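Local coordinates for protease lasA (Pseudomonas aeruginosa, PDB 3IT5), which is a secreted zinc metalloendopeptidase that cleaves pentaglycine cross-links of staphylococcal peptidoglycan and contributes to the breakdown of host elastin, at residues Leu9-His23 / Tyr32-Trp44. Sequence-based numbering, arbitrary orientation.
Sequences LPWRQGYSWQPNGAH and YSSFDASYDWPRW. With ZN (zinc ion), chain E.
His23 and Asp36 share a zinc ion: NE2 of His23 binds it at 2.2 Å and OD1 of Asp36 at 2.0 Å, the imidazole and carboxylate planes 59° apart. A water and His122 complete the site. In the plane of the imidazole, His23 ND1 donates to Gly21 O (2.7 Å), setting the ring's rotation; Ser34 O, which accepts from His23 N, lies over one ring face. Asn20 grips Asp36 twice. Its chi1 of 81° turns the amide toward Asp36, where OD1 accepts the backbone N-H (Asp36 N to Asn20 OD1 2.8 Å) and ND2 makes a more bent bond to Asp36 OD2 (3.0 Å), on the anti side but out of the carboxylate plane; amide and carboxylate planes are 36° apart. Further along, Gln18 O accepts from Ser38 N and, from the opposite face of its plane, the indole NE1 of Trp41 (2.8 Å), whose ring meets that of His120, probably a proton donor/acceptor in catalysis. The Trp17 indole is held between Trp11 CB on one face and Tyr39 on the other, with Trp11 CZ3 against Ala37 CB at 3.4 Å. Ser33 and Ser34 form a classic bulge opposite His23. Asp36 sits on strand 34-38 and His23 on the chain following strand 16-19; with His122 they form the His-Asp-His zinc site characteristic of M23 peptidases.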
loop_
_atom_site.group_PDB
_atom_site.type_symbol
_atom_site.label_atom_id
_atom_site.label_comp_id
_atom_site.label_asym_id
_atom_site.label_seq_id
_atom_site.Cartn_x
_atom_site.Cartn_y
_atom_site.Cartn_z
ATOM N N LEU A 9 -1.100 -2.519 7.384
ATOM C CA LEU A 9 -0.453 -2.691 6.079
ATOM C C LEU A 9 -1.369 -3.456 5.110
ATOM O O LEU A 9 -2.127 -4.333 5.542
ATOM C CB LEU A 9 0.891 -3.414 6.244
ATOM C CG LEU A 9 1.942 -2.710 7.111
ATOM C CD1 LEU A 9 2.976 -3.710 7.650
ATOM C CD2 LEU A 9 2.621 -1.561 6.353
ATOM N N PRO A 10 -1.303 -3.130 3.798
ATOM C CA PRO A 10 -2.236 -3.687 2.804
ATOM C C PRO A 10 -1.939 -5.122 2.336
ATOM O O PRO A 10 -2.048 -5.425 1.140
ATOM C CB PRO A 10 -2.131 -2.690 1.640
ATOM C CG PRO A 10 -0.738 -2.184 1.721
ATOM C CD PRO A 10 -0.392 -2.138 3.192
ATOM N N TRP A 11 -1.550 -5.987 3.271
ATOM C CA TRP A 11 -1.521 -7.429 3.031
ATOM C C TRP A 11 -2.038 -8.181 4.253
ATOM O O TRP A 11 -2.224 -7.587 5.315
ATOM C CB TRP A 11 -0.133 -7.922 2.616
ATOM C CG TRP A 11 1.002 -7.554 3.532
ATOM C CD1 TRP A 11 1.434 -8.245 4.630
ATOM C CD2 TRP A 11 1.877 -6.424 3.400
ATOM N NE1 TRP A 11 2.518 -7.609 5.197
ATOM C CE2 TRP A 11 2.809 -6.489 4.460
ATOM C CE3 TRP A 11 1.961 -5.361 2.488
ATOM C CZ2 TRP A 11 3.815 -5.535 4.634
ATOM C CZ3 TRP A 11 2.960 -4.405 2.667
ATOM C CH2 TRP A 11 3.873 -4.502 3.731
ATOM N N ARG A 12 -2.287 -9.478 4.088
ATOM C CA ARG A 12 -2.868 -10.299 5.148
ATOM C C ARG A 12 -2.106 -10.206 6.467
ATOM O O ARG A 12 -0.876 -10.241 6.496
ATOM C CB ARG A 12 -2.939 -11.761 4.722
ATOM C CG ARG A 12 -4.013 -12.093 3.701
ATOM C CD ARG A 12 -3.699 -13.442 3.083
ATOM N NE ARG A 12 -4.868 -14.062 2.463
ATOM C CZ ARG A 12 -4.904 -15.314 2.011
ATOM N NH1 ARG A 12 -3.834 -16.097 2.111
ATOM N NH2 ARG A 12 -6.019 -15.785 1.464
ATOM N N GLN A 13 -2.862 -10.093 7.554
ATOM C CA GLN A 13 -2.307 -10.117 8.900
ATOM C C GLN A 13 -1.548 -11.427 9.132
ATOM O O GLN A 13 -2.001 -12.497 8.717
ATOM C CB GLN A 13 -3.441 -9.979 9.908
ATOM C CG GLN A 13 -3.045 -9.302 11.193
ATOM C CD GLN A 13 -4.177 -9.262 12.189
ATOM O OE1 GLN A 13 -4.974 -8.323 12.201
ATOM N NE2 GLN A 13 -4.271 -10.294 13.020
ATOM N N GLY A 14 -0.390 -11.338 9.784
ATOM C CA GLY A 14 0.425 -12.521 10.081
ATOM C C GLY A 14 1.465 -12.837 9.017
ATOM O O GLY A 14 2.265 -13.769 9.172
ATOM N N TYR A 15 1.455 -12.057 7.940
ATOM C CA TYR A 15 2.361 -12.269 6.815
ATOM C C TYR A 15 3.247 -11.037 6.572
ATOM O O TYR A 15 2.981 -9.959 7.104
ATOM C CB TYR A 15 1.570 -12.684 5.562
ATOM C CG TYR A 15 0.760 -13.956 5.767
ATOM C CD1 TYR A 15 1.278 -15.208 5.416
ATOM C CD2 TYR A 15 -0.515 -13.907 6.335
ATOM C CE1 TYR A 15 0.531 -16.380 5.619
ATOM C CE2 TYR A 15 -1.263 -15.062 6.541
ATOM C CZ TYR A 15 -0.738 -16.292 6.181
ATOM O OH TYR A 15 -1.493 -17.425 6.395
ATOM N N SER A 16 4.308 -11.215 5.792
ATOM C CA SER A 16 5.333 -10.188 5.620
ATOM C C SER A 16 5.677 -9.966 4.149
ATOM O O SER A 16 6.020 -10.911 3.433
ATOM C CB SER A 16 6.603 -10.577 6.388
ATOM O OG SER A 16 6.331 -10.827 7.756
ATOM N N TRP A 17 5.578 -8.715 3.706
ATOM C CA TRP A 17 5.998 -8.328 2.359
ATOM C C TRP A 17 7.140 -7.328 2.434
ATOM O O TRP A 17 7.382 -6.732 3.491
ATOM C CB TRP A 17 4.831 -7.694 1.593
ATOM C CG TRP A 17 3.766 -8.642 1.133
ATOM C CD1 TRP A 17 3.611 -9.956 1.482
ATOM C CD2 TRP A 17 2.673 -8.328 0.267
ATOM N NE1 TRP A 17 2.500 -10.481 0.872
ATOM C CE2 TRP A 17 1.903 -9.503 0.122
ATOM C CE3 TRP A 17 2.274 -7.168 -0.410
ATOM C CZ2 TRP A 17 0.758 -9.552 -0.674
ATOM C CZ3 TRP A 17 1.126 -7.214 -1.189
ATOM C CH2 TRP A 17 0.382 -8.400 -1.316
ATOM N N GLN A 18 7.821 -7.136 1.305
ATOM C CA GLN A 18 8.915 -6.168 1.200
ATOM C C GLN A 18 8.454 -4.857 0.559
ATOM O O GLN A 18 8.095 -4.841 -0.624
ATOM C CB GLN A 18 10.054 -6.731 0.351
ATOM C CG GLN A 18 10.730 -7.978 0.880
ATOM C CD GLN A 18 11.770 -8.491 -0.093
ATOM O OE1 GLN A 18 12.392 -7.711 -0.820
ATOM N NE2 GLN A 18 11.959 -9.804 -0.122
ATOM N N PRO A 19 8.488 -3.749 1.323
ATOM C CA PRO A 19 8.140 -2.454 0.731
ATOM C C PRO A 19 9.339 -1.772 0.074
ATOM O O PRO A 19 10.486 -2.091 0.395
ATOM C CB PRO A 19 7.666 -1.639 1.936
ATOM C CG PRO A 19 8.470 -2.200 3.098
ATOM C CD PRO A 19 8.828 -3.632 2.757
ATOM N N ASN A 20 9.071 -0.847 -0.846
ATOM C CA ASN A 20 10.117 0.001 -1.414
ATOM C C ASN A 20 9.927 1.448 -0.955
ATOM O O ASN A 20 9.010 1.734 -0.185
ATOM C CB ASN A 20 10.167 -0.125 -2.949
ATOM C CG ASN A 20 9.114 0.729 -3.659
ATOM O OD1 ASN A 20 8.159 1.216 -3.047
ATOM N ND2 ASN A 20 9.292 0.908 -4.967
ATOM N N GLY A 21 10.782 2.352 -1.427
ATOM C CA GLY A 21 10.747 3.750 -1.009
ATOM C C GLY A 21 9.498 4.513 -1.414
ATOM O O GLY A 21 8.876 4.222 -2.447
ATOM N N ALA A 22 9.135 5.493 -0.591
ATOM C CA ALA A 22 7.980 6.339 -0.845
ATOM C C ALA A 22 8.150 7.143 -2.128
ATOM O O ALA A 22 9.258 7.566 -2.479
ATOM C CB ALA A 22 7.725 7.265 0.337
ATOM N N HIS A 23 7.041 7.341 -2.827
ATOM C CA HIS A 23 7.042 8.076 -4.081
ATOM C C HIS A 23 5.662 8.648 -4.334
ATOM O O HIS A 23 4.706 8.309 -3.631
ATOM C CB HIS A 23 7.498 7.185 -5.246
ATOM C CG HIS A 23 6.802 5.862 -5.311
ATOM N ND1 HIS A 23 7.127 4.808 -4.484
ATOM C CD2 HIS A 23 5.808 5.414 -6.114
ATOM C CE1 HIS A 23 6.359 3.772 -4.770
ATOM N NE2 HIS A 23 5.552 4.112 -5.758
ATOM N N TYR A 32 4.865 12.558 -1.553
ATOM C CA TYR A 32 5.238 11.144 -1.532
ATOM C C TYR A 32 4.117 10.329 -0.881
ATOM O O TYR A 32 4.193 9.944 0.288
ATOM C CB TYR A 32 6.577 10.945 -0.808
ATOM C CG TYR A 32 7.784 11.608 -1.463
ATOM C CD1 TYR A 32 7.655 12.404 -2.605
ATOM C CD2 TYR A 32 9.055 11.463 -0.912
ATOM C CE1 TYR A 32 8.760 13.015 -3.185
ATOM C CE2 TYR A 32 10.164 12.072 -1.483
ATOM C CZ TYR A 32 10.009 12.844 -2.616
ATOM O OH TYR A 32 11.108 13.447 -3.174
ATOM N N SER A 33 3.082 10.077 -1.676
ATOM C CA SER A 33 1.827 9.479 -1.227
ATOM C C SER A 33 1.812 7.959 -1.225
ATOM O O SER A 33 0.923 7.357 -0.625
ATOM C CB SER A 33 0.693 9.946 -2.138
ATOM O OG SER A 33 0.862 9.403 -3.434
ATOM N N SER A 34 2.775 7.346 -1.910
ATOM C CA SER A 34 2.703 5.915 -2.208
ATOM C C SER A 34 3.959 5.142 -1.819
ATOM O O SER A 34 5.057 5.701 -1.756
ATOM C CB SER A 34 2.431 5.701 -3.706
ATOM O OG SER A 34 1.393 6.545 -4.190
ATOM N N PHE A 35 3.779 3.854 -1.554
ATOM C CA PHE A 35 4.891 2.914 -1.505
ATOM C C PHE A 35 4.473 1.580 -2.108
ATOM O O PHE A 35 3.294 1.212 -2.076
ATOM C CB PHE A 35 5.476 2.764 -0.089
ATOM C CG PHE A 35 4.620 1.973 0.867
ATOM C CD1 PHE A 35 4.758 0.588 0.967
ATOM C CD2 PHE A 35 3.712 2.617 1.702
ATOM C CE1 PHE A 35 3.983 -0.148 1.866
ATOM C CE2 PHE A 35 2.939 1.896 2.608
ATOM C CZ PHE A 35 3.070 0.510 2.692
ATOM N N ASP A 36 5.439 0.879 -2.686
ATOM C CA ASP A 36 5.177 -0.415 -3.292
ATOM C C ASP A 36 5.544 -1.519 -2.319
ATOM O O ASP A 36 6.339 -1.309 -1.405
ATOM C CB ASP A 36 5.951 -0.576 -4.602
ATOM C CG ASP A 36 5.681 0.547 -5.584
ATOM O OD1 ASP A 36 4.527 1.026 -5.658
ATOM O OD2 ASP A 36 6.624 0.952 -6.292
ATOM N N ALA A 37 4.943 -2.688 -2.515
ATOM C CA ALA A 37 5.219 -3.848 -1.687
ATOM C C ALA A 37 4.969 -5.122 -2.473
ATOM O O ALA A 37 4.008 -5.223 -3.238
ATOM C CB ALA A 37 4.378 -3.825 -0.414
ATOM N N SER A 38 5.860 -6.087 -2.285
ATOM C CA SER A 38 5.739 -7.388 -2.912
ATOM C C SER A 38 6.371 -8.405 -1.979
ATOM O O SER A 38 7.392 -8.116 -1.340
ATOM C CB SER A 38 6.455 -7.391 -4.262
ATOM O OG SER A 38 6.303 -8.631 -4.923
ATOM N N TYR A 39 5.768 -9.588 -1.891
ATOM C CA TYR A 39 6.333 -10.658 -1.071
ATOM C C TYR A 39 7.802 -10.898 -1.417
ATOM O O TYR A 39 8.657 -10.854 -0.531
ATOM C CB TYR A 39 5.528 -11.966 -1.191
ATOM C CG TYR A 39 6.310 -13.183 -0.727
ATOM C CD1 TYR A 39 6.615 -13.364 0.619
ATOM C CD2 TYR A 39 6.762 -14.137 -1.637
ATOM C CE1 TYR A 39 7.351 -14.467 1.052
ATOM C CE2 TYR A 39 7.500 -15.248 -1.218
ATOM C CZ TYR A 39 7.785 -15.407 0.130
ATOM O OH TYR A 39 8.511 -16.497 0.560
ATOM N N ASP A 40 8.086 -11.125 -2.702
ATOM C CA ASP A 40 9.432 -11.513 -3.148
ATOM C C ASP A 40 10.054 -10.663 -4.268
ATOM O O ASP A 40 11.217 -10.872 -4.609
ATOM C CB ASP A 40 9.462 -13.003 -3.541
ATOM C CG ASP A 40 8.311 -13.403 -4.463
ATOM O OD1 ASP A 40 7.504 -12.527 -4.852
ATOM O OD2 ASP A 40 8.204 -14.606 -4.786
ATOM N N TRP A 41 9.291 -9.713 -4.820
ATOM C CA TRP A 41 9.719 -8.867 -5.960
ATOM C C TRP A 41 10.271 -9.663 -7.162
ATOM O O TRP A 41 11.427 -9.477 -7.563
ATOM C CB TRP A 41 10.715 -7.783 -5.507
ATOM C CG TRP A 41 10.072 -6.649 -4.756
ATOM C CD1 TRP A 41 9.902 -6.553 -3.405
ATOM C CD2 TRP A 41 9.513 -5.451 -5.318
ATOM N NE1 TRP A 41 9.268 -5.374 -3.089
ATOM C CE2 TRP A 41 9.021 -4.678 -4.244
ATOM C CE3 TRP A 41 9.385 -4.956 -6.624
ATOM C CZ2 TRP A 41 8.406 -3.437 -4.434
ATOM C CZ3 TRP A 41 8.772 -3.716 -6.812
ATOM C CH2 TRP A 41 8.287 -2.975 -5.722
ATOM N N PRO A 42 9.433 -10.533 -7.758
ATOM C CA PRO A 42 9.926 -11.502 -8.725
ATOM C C PRO A 42 9.793 -11.024 -10.175
ATOM O O PRO A 42 9.474 -9.856 -10.420
ATOM C CB PRO A 42 8.995 -12.685 -8.488
ATOM C CG PRO A 42 7.667 -12.027 -8.160
ATOM C CD PRO A 42 7.970 -10.650 -7.597
ATOM N N ARG A 43 10.037 -11.932 -11.118
ATOM C CA ARG A 43 9.809 -11.674 -12.535
ATOM C C ARG A 43 8.319 -11.808 -12.849
ATOM O O ARG A 43 7.568 -12.394 -12.063
ATOM C CB ARG A 43 10.601 -12.671 -13.387
ATOM C CG ARG A 43 11.132 -12.085 -14.671
ATOM C CD ARG A 43 11.002 -13.037 -15.845
ATOM N NE ARG A 43 10.850 -12.297 -17.097
ATOM C CZ ARG A 43 11.674 -12.369 -18.142
ATOM N NH1 ARG A 43 12.736 -13.171 -18.131
ATOM N NH2 ARG A 43 11.422 -11.636 -19.216
ATOM N N TRP A 44 7.891 -11.275 -13.992
ATOM C CA TRP A 44 6.530 -11.511 -14.483
ATOM C C TRP A 44 6.295 -13.011 -14.680
ATOM O O TRP A 44 7.245 -13.779 -14.869
ATOM C CB TRP A 44 6.271 -10.759 -15.797
ATOM C CG TRP A 44 6.329 -9.256 -15.676
ATOM C CD1 TRP A 44 7.266 -8.425 -16.230
ATOM C CD2 TRP A 44 5.415 -8.409 -14.962
ATOM N NE1 TRP A 44 6.991 -7.115 -15.906
ATOM C CE2 TRP A 44 5.860 -7.077 -15.131
ATOM C CE3 TRP A 44 4.259 -8.645 -14.203
ATOM C CZ2 TRP A 44 5.195 -5.984 -14.558
ATOM C CZ3 TRP A 44 3.601 -7.558 -13.628
ATOM C CH2 TRP A 44 4.071 -6.243 -13.814
HETATM ZN ZN ZN E . 4.469 2.593 -6.984
HETATM O O HOH W 1 8.576 -11.494 2.184
HETATM O O HOH W 2 13.422 -10.204 -2.950
HETATM O O HOH W 3 4.487 1.459 -8.748
#